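Local coordinates for 5-carboxymethyl-2-hydroxymuconate semialdehyde dehydrogenase (Thermus thermophilus, PDB 2D4E), which probably oxidises 5-carboxymethyl-2-hydroxymuconate semialdehyde to the corresponding acid with NAD, as a member of the aldehyde dehydrogenase family, at residues 279-284 / 312-317; 204-209 / 222-227. All coordinates share one frame; numbering follows the deposited sequence.

Contact 1 of 2, residues 279-284 / 312-317; sequences LVFADA and LVEEKI
Leu312 meets Leu279 as a neighbour on the adjacent parallel strand, the two side chains lying side by side and pointing the same way, with Leu312 CD1 tight against Leu279 CD2 at 3.5 Å. The carbonyl of Leu312 accepts the N-H of Val280 (N to O 2.8 Å). Val313 pairs with Val280 on the other face of the sheet, where both branched side chains, suited to extended backbone, are covered by Phe321 of helix 315-331. Glu314 closes the strand pairing, its N donating to Val280 O. Its side chain reaches across to 279-284: with CG trans to the backbone N (chi1 -166°) and the chain extended, OE1 takes the N-H of Ala282 at 2.8 Å, nearly straight, on its anti side and 26° out of the carboxylate plane. An alanine at Glu314 would remove that acceptor and would probably leave the Ala282 N-H without its mate. Lys316 sets its aliphatic CD against Ala282 CB, 3.6 Å away, and Ile317 brings CD1 to 3.8 Å from Ala282 CA; the small alanine lets both come close. Together with helix 286-298, these paired strands form a parallel beta-alpha-beta unit.

Contact 2 of 2, residues 204-209 / 222-227; sequences TATKLA and FNLVQG
The beta-alpha-beta unit made by strand 193-196, helix 203-214 and strand 222-224 belongs to the parallel, Rossmann-like sheet of the aldehyde dehydrogenase fold, and here its helix lies against its second strand. The short segments run nearly antiparallel, at 151°, with axes 9.2 Å apart. Small residues on the helix make so close an approach possible. Ala209 presents only a methyl, and CB meets the edge of the Phe222 ring near its plane, 3.9 Å from CE1. Leu224 packs against the helix backbone. Because its CG stands opposite the backbone N (chi1 160°), the two methyls are carried out to the helix, where CD2 lies 3.5 Å from Thr206 CA and CD1 rests 4.1 Å from Ala205 CB. A leucine suits this place because its forked end spans two successive helical residues, while Pro197 covers it as well. Beyond the strand, Gln226 adds a polar grip. Its side chain bends at chi2 and crosses that of Thr206 at about a right angle. Gln226 NE2 donates to Pro202 O, just before the helix, so the amide ties the strand's exit to the helix's start. Thr206 OG1 is in turn bonded to Leu28 O, which makes threonine's hydroxyl a junction between three parts of the chain. Gln226 NE2 also donates a hydrogen bond to Thr206 OG1 (3.1 Å), with the hydroxyl oxygen only 4° out of the amide plane.

In the fold
Both contacts belong to parallel beta-alpha-beta units, but to different sheets and to opposite sides of the chain's centre, their centres about 46 Å apart. Contact 2 is buried, about 16 Å from that centre, in the parallel sheet that in this family belongs to the NAD-binding domain, and joins a helix to strand 222-224 through side chains. Contact 1 lies further out, about 30 Å away and partly buried, in the mixed sheet, and joins two neighbouring inner strands. Its chemistry is therefore chiefly backbone bonding, finished by a carboxylate and a lysine chain near the surface, whereas contact 2 relies on alanines, a leucine and a phenylalanine ring, with one amide-hydroxyl bond.

Contact 1 of 2, residues 279-284 / 312-317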
ATOM      1  N   LEU C 279      -3.623 -32.675   0.875  1.00 18.54           N
ATOM      2  CA  LEU C 279      -2.441 -33.518   1.055  1.00 19.23           C
ATOM      3  C   LEU C 279      -2.237 -33.793   2.540  1.00 21.35           C
ATOM      4  O   LEU C 279      -2.057 -32.869   3.336  1.00 19.35           O
ATOM      5  CB  LEU C 279      -1.168 -32.854   0.509  1.00 15.76           C
ATOM      6  CG  LEU C 279      -1.140 -31.864  -0.653  1.00 19.71           C
ATOM      7  CD1 LEU C 279       0.304 -31.754  -1.132  1.00 18.60           C
ATOM      8  CD2 LEU C 279      -2.041 -32.287  -1.780  1.00 22.32           C
ATOM      9  N   VAL C 280      -2.259 -35.066   2.908  1.00 18.71           N
ATOM     10  CA  VAL C 280      -2.081 -35.436   4.301  1.00 18.47           C
ATOM     11  C   VAL C 280      -0.775 -36.181   4.486  1.00 18.35           C
ATOM     12  O   VAL C 280      -0.571 -37.255   3.911  1.00 26.55           O
ATOM     13  CB  VAL C 280      -3.234 -36.323   4.796  1.00 18.18           C
ATOM     14  CG1 VAL C 280      -3.039 -36.653   6.274  1.00 18.29           C
ATOM     15  CG2 VAL C 280      -4.569 -35.603   4.585  1.00 17.28           C
ATOM     16  N   PHE C 281       0.114 -35.597   5.282  1.00 19.54           N
ATOM     17  CA  PHE C 281       1.411 -36.204   5.564  1.00 21.89           C
ATOM     18  C   PHE C 281       1.364 -36.991   6.871  1.00 24.03           C
ATOM     19  O   PHE C 281       0.590 -36.669   7.780  1.00 18.26           O
ATOM     20  CB  PHE C 281       2.490 -35.127   5.635  1.00 20.74           C
ATOM     21  CG  PHE C 281       2.856 -34.557   4.296  1.00 23.44           C
ATOM     22  CD1 PHE C 281       3.892 -35.114   3.549  1.00 19.91           C
ATOM     23  CD2 PHE C 281       2.145 -33.479   3.766  1.00 20.61           C
ATOM     24  CE1 PHE C 281       4.215 -34.607   2.287  1.00 20.68           C
ATOM     25  CE2 PHE C 281       2.458 -32.963   2.506  1.00 24.62           C
ATOM     26  CZ  PHE C 281       3.497 -33.530   1.765  1.00 21.92           C
ATOM     27  N   ALA C 282       2.199 -38.019   6.953  1.00 22.36           N
ATOM     28  CA  ALA C 282       2.254 -38.877   8.126  1.00 21.72           C
ATOM     29  C   ALA C 282       2.535 -38.152   9.442  1.00 21.90           C
ATOM     30  O   ALA C 282       2.189 -38.653  10.504  1.00 21.50           O
ATOM     31  CB  ALA C 282       3.292 -39.966   7.904  1.00 20.20           C
ATOM     32  N   ASP C 283       3.138 -36.968   9.375  1.00 22.33           N
ATOM     33  CA  ASP C 283       3.490 -36.228  10.589  1.00 21.65           C
ATOM     34  C   ASP C 283       2.455 -35.213  11.071  1.00 22.34           C
ATOM     35  O   ASP C 283       2.692 -34.500  12.042  1.00 23.88           O
ATOM     36  CB  ASP C 283       4.817 -35.494  10.373  1.00 23.02           C
ATOM     37  CG  ASP C 283       4.642 -34.197   9.589  1.00 29.42           C
ATOM     38  OD1 ASP C 283       3.689 -34.113   8.785  1.00 22.82           O
ATOM     39  OD2 ASP C 283       5.459 -33.268   9.771  1.00 32.24           O
ATOM     40  N   ALA C 284       1.316 -35.140  10.400  1.00 22.77           N
ATOM     41  CA  ALA C 284       0.298 -34.169  10.774  1.00 23.68           C
ATOM     42  C   ALA C 284      -0.610 -34.656  11.884  1.00 21.71           C
ATOM     43  O   ALA C 284      -0.553 -35.814  12.291  1.00 24.26           O
ATOM     44  CB  ALA C 284      -0.538 -33.808   9.554  1.00 21.64           C
ATOM     45  N   LEU C 312      -4.797 -36.747  -1.286  1.00 18.83           N
ATOM     46  CA  LEU C 312      -3.461 -37.306  -1.463  1.00 19.18           C
ATOM     47  C   LEU C 312      -2.912 -37.659  -0.091  1.00 17.44           C
ATOM     48  O   LEU C 312      -2.726 -36.784   0.751  1.00 18.78           O
ATOM     49  CB  LEU C 312      -2.553 -36.289  -2.159  1.00 19.45           C
ATOM     50  CG  LEU C 312      -2.833 -36.131  -3.658  1.00 23.78           C
ATOM     51  CD1 LEU C 312      -2.296 -34.796  -4.182  1.00 18.93           C
ATOM     52  CD2 LEU C 312      -2.189 -37.295  -4.392  1.00 22.19           C
ATOM     53  N   VAL C 313      -2.653 -38.943   0.131  1.00 17.59           N
ATOM     54  CA  VAL C 313      -2.158 -39.404   1.417  1.00 17.77           C
ATOM     55  C   VAL C 313      -0.820 -40.118   1.289  1.00 16.30           C
ATOM     56  O   VAL C 313      -0.644 -40.976   0.425  1.00 17.07           O
ATOM     57  CB  VAL C 313      -3.179 -40.356   2.075  1.00 21.46           C
ATOM     58  CG1 VAL C 313      -2.716 -40.741   3.473  1.00 15.31           C
ATOM     59  CG2 VAL C 313      -4.553 -39.691   2.119  1.00 17.54           C
ATOM     60  N   GLU C 314       0.125 -39.753   2.148  1.00 15.62           N
ATOM     61  CA  GLU C 314       1.449 -40.368   2.129  1.00 19.20           C
ATOM     62  C   GLU C 314       1.262 -41.878   2.292  1.00 22.99           C
ATOM     63  O   GLU C 314       0.493 -42.328   3.144  1.00 20.58           O
ATOM     64  CB  GLU C 314       2.306 -39.801   3.260  1.00 17.98           C
ATOM     65  CG  GLU C 314       3.790 -40.106   3.135  1.00 22.98           C
ATOM     66  CD  GLU C 314       4.632 -39.322   4.132  1.00 28.09           C
ATOM     67  OE1 GLU C 314       4.064 -38.510   4.905  1.00 28.61           O
ATOM     68  OE2 GLU C 314       5.867 -39.514   4.138  1.00 29.53           O
ATOM     69  N   GLU C 315       1.964 -42.645   1.464  1.00 23.77           N
ATOM     70  CA  GLU C 315       1.865 -44.101   1.454  1.00 24.77           C
ATOM     71  C   GLU C 315       1.883 -44.832   2.789  1.00 26.18           C
ATOM     72  O   GLU C 315       1.027 -45.685   3.034  1.00 24.69           O
ATOM     73  CB  GLU C 315       2.952 -44.691   0.550  1.00 26.90           C
ATOM     74  CG  GLU C 315       2.775 -44.342  -0.919  1.00 40.87           C
ATOM     75  CD  GLU C 315       3.832 -44.969  -1.811  1.00 49.55           C
ATOM     76  OE1 GLU C 315       3.786 -44.731  -3.038  1.00 48.91           O
ATOM     77  OE2 GLU C 315       4.708 -45.696  -1.289  1.00 51.79           O
ATOM     78  N   LYS C 316       2.845 -44.503   3.650  1.00 27.01           N
ATOM     79  CA  LYS C 316       2.977 -45.184   4.937  1.00 28.48           C
ATOM     80  C   LYS C 316       1.750 -45.120   5.841  1.00 28.25           C
ATOM     81  O   LYS C 316       1.669 -45.861   6.818  1.00 24.90           O
ATOM     82  CB  LYS C 316       4.202 -44.662   5.700  1.00 31.68           C
ATOM     83  CG  LYS C 316       4.085 -43.218   6.177  1.00 39.70           C
ATOM     84  CD  LYS C 316       5.304 -42.779   6.989  1.00 39.96           C
ATOM     85  CE  LYS C 316       6.549 -42.658   6.122  1.00 46.32           C
ATOM     86  NZ  LYS C 316       7.717 -42.122   6.887  1.00 46.73           N
ATOM     87  N   ILE C 317       0.799 -44.242   5.533  1.00 26.01           N
ATOM     88  CA  ILE C 317      -0.411 -44.139   6.350  1.00 21.90           C
ATOM     89  C   ILE C 317      -1.669 -44.222   5.506  1.00 22.64           C
ATOM     90  O   ILE C 317      -2.779 -44.068   6.018  1.00 22.24           O
ATOM     91  CB  ILE C 317      -0.478 -42.812   7.124  1.00 25.05           C
ATOM     92  CG1 ILE C 317      -0.420 -41.634   6.142  1.00 25.95           C
ATOM     93  CG2 ILE C 317       0.632 -42.759   8.157  1.00 23.95           C
ATOM     94  CD1 ILE C 317      -0.938 -40.326   6.713  1.00 23.54           C
TER

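Contact 2 of 2, residues 204-209 / 222-227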
ATOM      1  N   THR C 204     -34.713 -17.529  -4.712  1.00 15.94           N
ATOM      2  CA  THR C 204     -33.999 -16.642  -3.806  1.00 18.43           C
ATOM      3  C   THR C 204     -33.633 -15.284  -4.426  1.00 19.91           C
ATOM      4  O   THR C 204     -33.637 -14.265  -3.737  1.00 18.32           O
ATOM      5  CB  THR C 204     -32.717 -17.325  -3.290  1.00 22.15           C
ATOM      6  OG1 THR C 204     -33.066 -18.549  -2.628  1.00 27.89           O
ATOM      7  CG2 THR C 204     -31.980 -16.415  -2.318  1.00 19.17           C
ATOM      8  N   ALA C 205     -33.317 -15.269  -5.718  1.00 16.06           N
ATOM      9  CA  ALA C 205     -32.947 -14.027  -6.391  1.00 18.57           C
ATOM     10  C   ALA C 205     -34.130 -13.057  -6.473  1.00 20.22           C
ATOM     11  O   ALA C 205     -33.974 -11.859  -6.244  1.00 23.34           O
ATOM     12  CB  ALA C 205     -32.406 -14.330  -7.792  1.00 11.11           C
ATOM     13  N   THR C 206     -35.309 -13.565  -6.806  1.00 21.53           N
ATOM     14  CA  THR C 206     -36.486 -12.705  -6.877  1.00 19.10           C
ATOM     15  C   THR C 206     -36.765 -12.146  -5.484  1.00 22.84           C
ATOM     16  O   THR C 206     -37.175 -10.992  -5.337  1.00 23.92           O
ATOM     17  CB  THR C 206     -37.716 -13.481  -7.392  1.00 22.07           C
ATOM     18  OG1 THR C 206     -37.652 -13.579  -8.823  1.00 18.40           O
ATOM     19  CG2 THR C 206     -39.007 -12.782  -6.980  1.00 14.04           C
ATOM     20  N   LYS C 207     -36.526 -12.963  -4.461  1.00 20.30           N
ATOM     21  CA  LYS C 207     -36.731 -12.538  -3.081  1.00 22.58           C
ATOM     22  C   LYS C 207     -35.738 -11.423  -2.730  1.00 23.48           C
ATOM     23  O   LYS C 207     -36.091 -10.432  -2.079  1.00 17.87           O
ATOM     24  CB  LYS C 207     -36.542 -13.726  -2.131  1.00 18.69           C
ATOM     25  CG  LYS C 207     -36.764 -13.390  -0.662  1.00 22.41           C
ATOM     26  CD  LYS C 207     -38.192 -12.919  -0.390  1.00 24.19           C
ATOM     27  CE  LYS C 207     -38.395 -12.655   1.093  1.00 30.48           C
ATOM     28  NZ  LYS C 207     -39.811 -12.344   1.427  1.00 36.42           N
ATOM     29  N   LEU C 208     -34.496 -11.597  -3.172  1.00 18.68           N
ATOM     30  CA  LEU C 208     -33.449 -10.623  -2.932  1.00 16.20           C
ATOM     31  C   LEU C 208     -33.850  -9.295  -3.567  1.00 18.76           C
ATOM     32  O   LEU C 208     -33.658  -8.232  -2.975  1.00 18.51           O
ATOM     33  CB  LEU C 208     -32.123 -11.113  -3.524  1.00 20.12           C
ATOM     34  CG  LEU C 208     -30.932 -10.150  -3.434  1.00 19.96           C
ATOM     35  CD1 LEU C 208     -30.662  -9.800  -1.971  1.00 15.32           C
ATOM     36  CD2 LEU C 208     -29.697 -10.795  -4.085  1.00 18.10           C
ATOM     37  N   ALA C 209     -34.404  -9.354  -4.773  1.00 16.03           N
ATOM     38  CA  ALA C 209     -34.841  -8.134  -5.443  1.00 20.75           C
ATOM     39  C   ALA C 209     -35.911  -7.446  -4.590  1.00 22.00           C
ATOM     40  O   ALA C 209     -35.928  -6.221  -4.477  1.00 20.03           O
ATOM     41  CB  ALA C 209     -35.397  -8.449  -6.819  1.00 12.30           C
ATOM     42  N   PHE C 222     -30.479  -1.817  -9.501  1.00 24.43           N
ATOM     43  CA  PHE C 222     -30.406  -3.276  -9.452  1.00 21.72           C
ATOM     44  C   PHE C 222     -31.533  -3.906 -10.270  1.00 20.49           C
ATOM     45  O   PHE C 222     -32.714  -3.639 -10.037  1.00 21.28           O
ATOM     46  CB  PHE C 222     -30.467  -3.791  -8.012  1.00 17.91           C
ATOM     47  CG  PHE C 222     -30.515  -5.295  -7.915  1.00 22.81           C
ATOM     48  CD1 PHE C 222     -31.735  -5.966  -7.870  1.00 17.64           C
ATOM     49  CD2 PHE C 222     -29.338  -6.044  -7.918  1.00 19.35           C
ATOM     50  CE1 PHE C 222     -31.786  -7.361  -7.831  1.00 22.33           C
ATOM     51  CE2 PHE C 222     -29.376  -7.440  -7.880  1.00 22.90           C
ATOM     52  CZ  PHE C 222     -30.604  -8.100  -7.836  1.00 22.55           C
ATOM     53  N   ASN C 223     -31.157  -4.747 -11.227  1.00 18.43           N
ATOM     54  CA  ASN C 223     -32.121  -5.414 -12.093  1.00 21.49           C
ATOM     55  C   ASN C 223     -31.917  -6.915 -12.076  1.00 23.07           C
ATOM     56  O   ASN C 223     -30.797  -7.403 -11.912  1.00 25.59           O
ATOM     57  CB  ASN C 223     -31.972  -4.910 -13.521  1.00 19.49           C
ATOM     58  CG  ASN C 223     -32.056  -3.412 -13.603  1.00 27.24           C
ATOM     59  OD1 ASN C 223     -33.134  -2.848 -13.804  1.00 22.23           O
ATOM     60  ND2 ASN C 223     -30.921  -2.747 -13.416  1.00 17.94           N
ATOM     61  N   LEU C 224     -33.011  -7.640 -12.269  1.00 23.00           N
ATOM     62  CA  LEU C 224     -32.982  -9.091 -12.266  1.00 20.69           C
ATOM     63  C   LEU C 224     -33.714  -9.673 -13.462  1.00 23.57           C
ATOM     64  O   LEU C 224     -34.825  -9.251 -13.792  1.00 21.90           O
ATOM     65  CB  LEU C 224     -33.625  -9.612 -10.984  1.00 17.73           C
ATOM     66  CG  LEU C 224     -34.103 -11.065 -11.012  1.00 20.47           C
ATOM     67  CD1 LEU C 224     -32.904 -11.996 -11.136  1.00 17.03           C
ATOM     68  CD2 LEU C 224     -34.897 -11.363  -9.752  1.00 13.92           C
ATOM     69  N   VAL C 225     -33.080 -10.638 -14.117  1.00 21.02           N
ATOM     70  CA  VAL C 225     -33.692 -11.309 -15.255  1.00 20.48           C
ATOM     71  C   VAL C 225     -33.531 -12.814 -15.061  1.00 18.49           C
ATOM     72  O   VAL C 225     -32.415 -13.330 -15.057  1.00 16.14           O
ATOM     73  CB  VAL C 225     -33.037 -10.905 -16.594  1.00 20.43           C
ATOM     74  CG1 VAL C 225     -33.742 -11.613 -17.739  1.00 22.15           C
ATOM     75  CG2 VAL C 225     -33.117  -9.397 -16.788  1.00 18.99           C
ATOM     76  N   GLN C 226     -34.651 -13.505 -14.875  1.00 17.02           N
ATOM     77  CA  GLN C 226     -34.641 -14.949 -14.687  1.00 16.42           C
ATOM     78  C   GLN C 226     -34.596 -15.605 -16.059  1.00 17.26           C
ATOM     79  O   GLN C 226     -35.095 -15.046 -17.037  1.00 18.34           O
ATOM     80  CB  GLN C 226     -35.905 -15.397 -13.950  1.00 17.22           C
ATOM     81  CG  GLN C 226     -36.059 -14.821 -12.561  1.00 16.79           C
ATOM     82  CD  GLN C 226     -35.234 -15.560 -11.525  1.00 19.53           C
ATOM     83  OE1 GLN C 226     -34.364 -16.362 -11.863  1.00 19.23           O
ATOM     84  NE2 GLN C 226     -35.500 -15.284 -10.254  1.00 15.37           N
ATOM     85  N   GLY C 227     -34.001 -16.789 -16.142  1.00 17.47           N
ATOM     86  CA  GLY C 227     -33.946 -17.459 -17.429  1.00 18.44           C
ATOM     87  C   GLY C 227     -32.778 -18.399 -17.622  1.00 17.51           C
ATOM     88  O   GLY C 227     -31.866 -18.463 -16.794  1.00 19.59           O
TER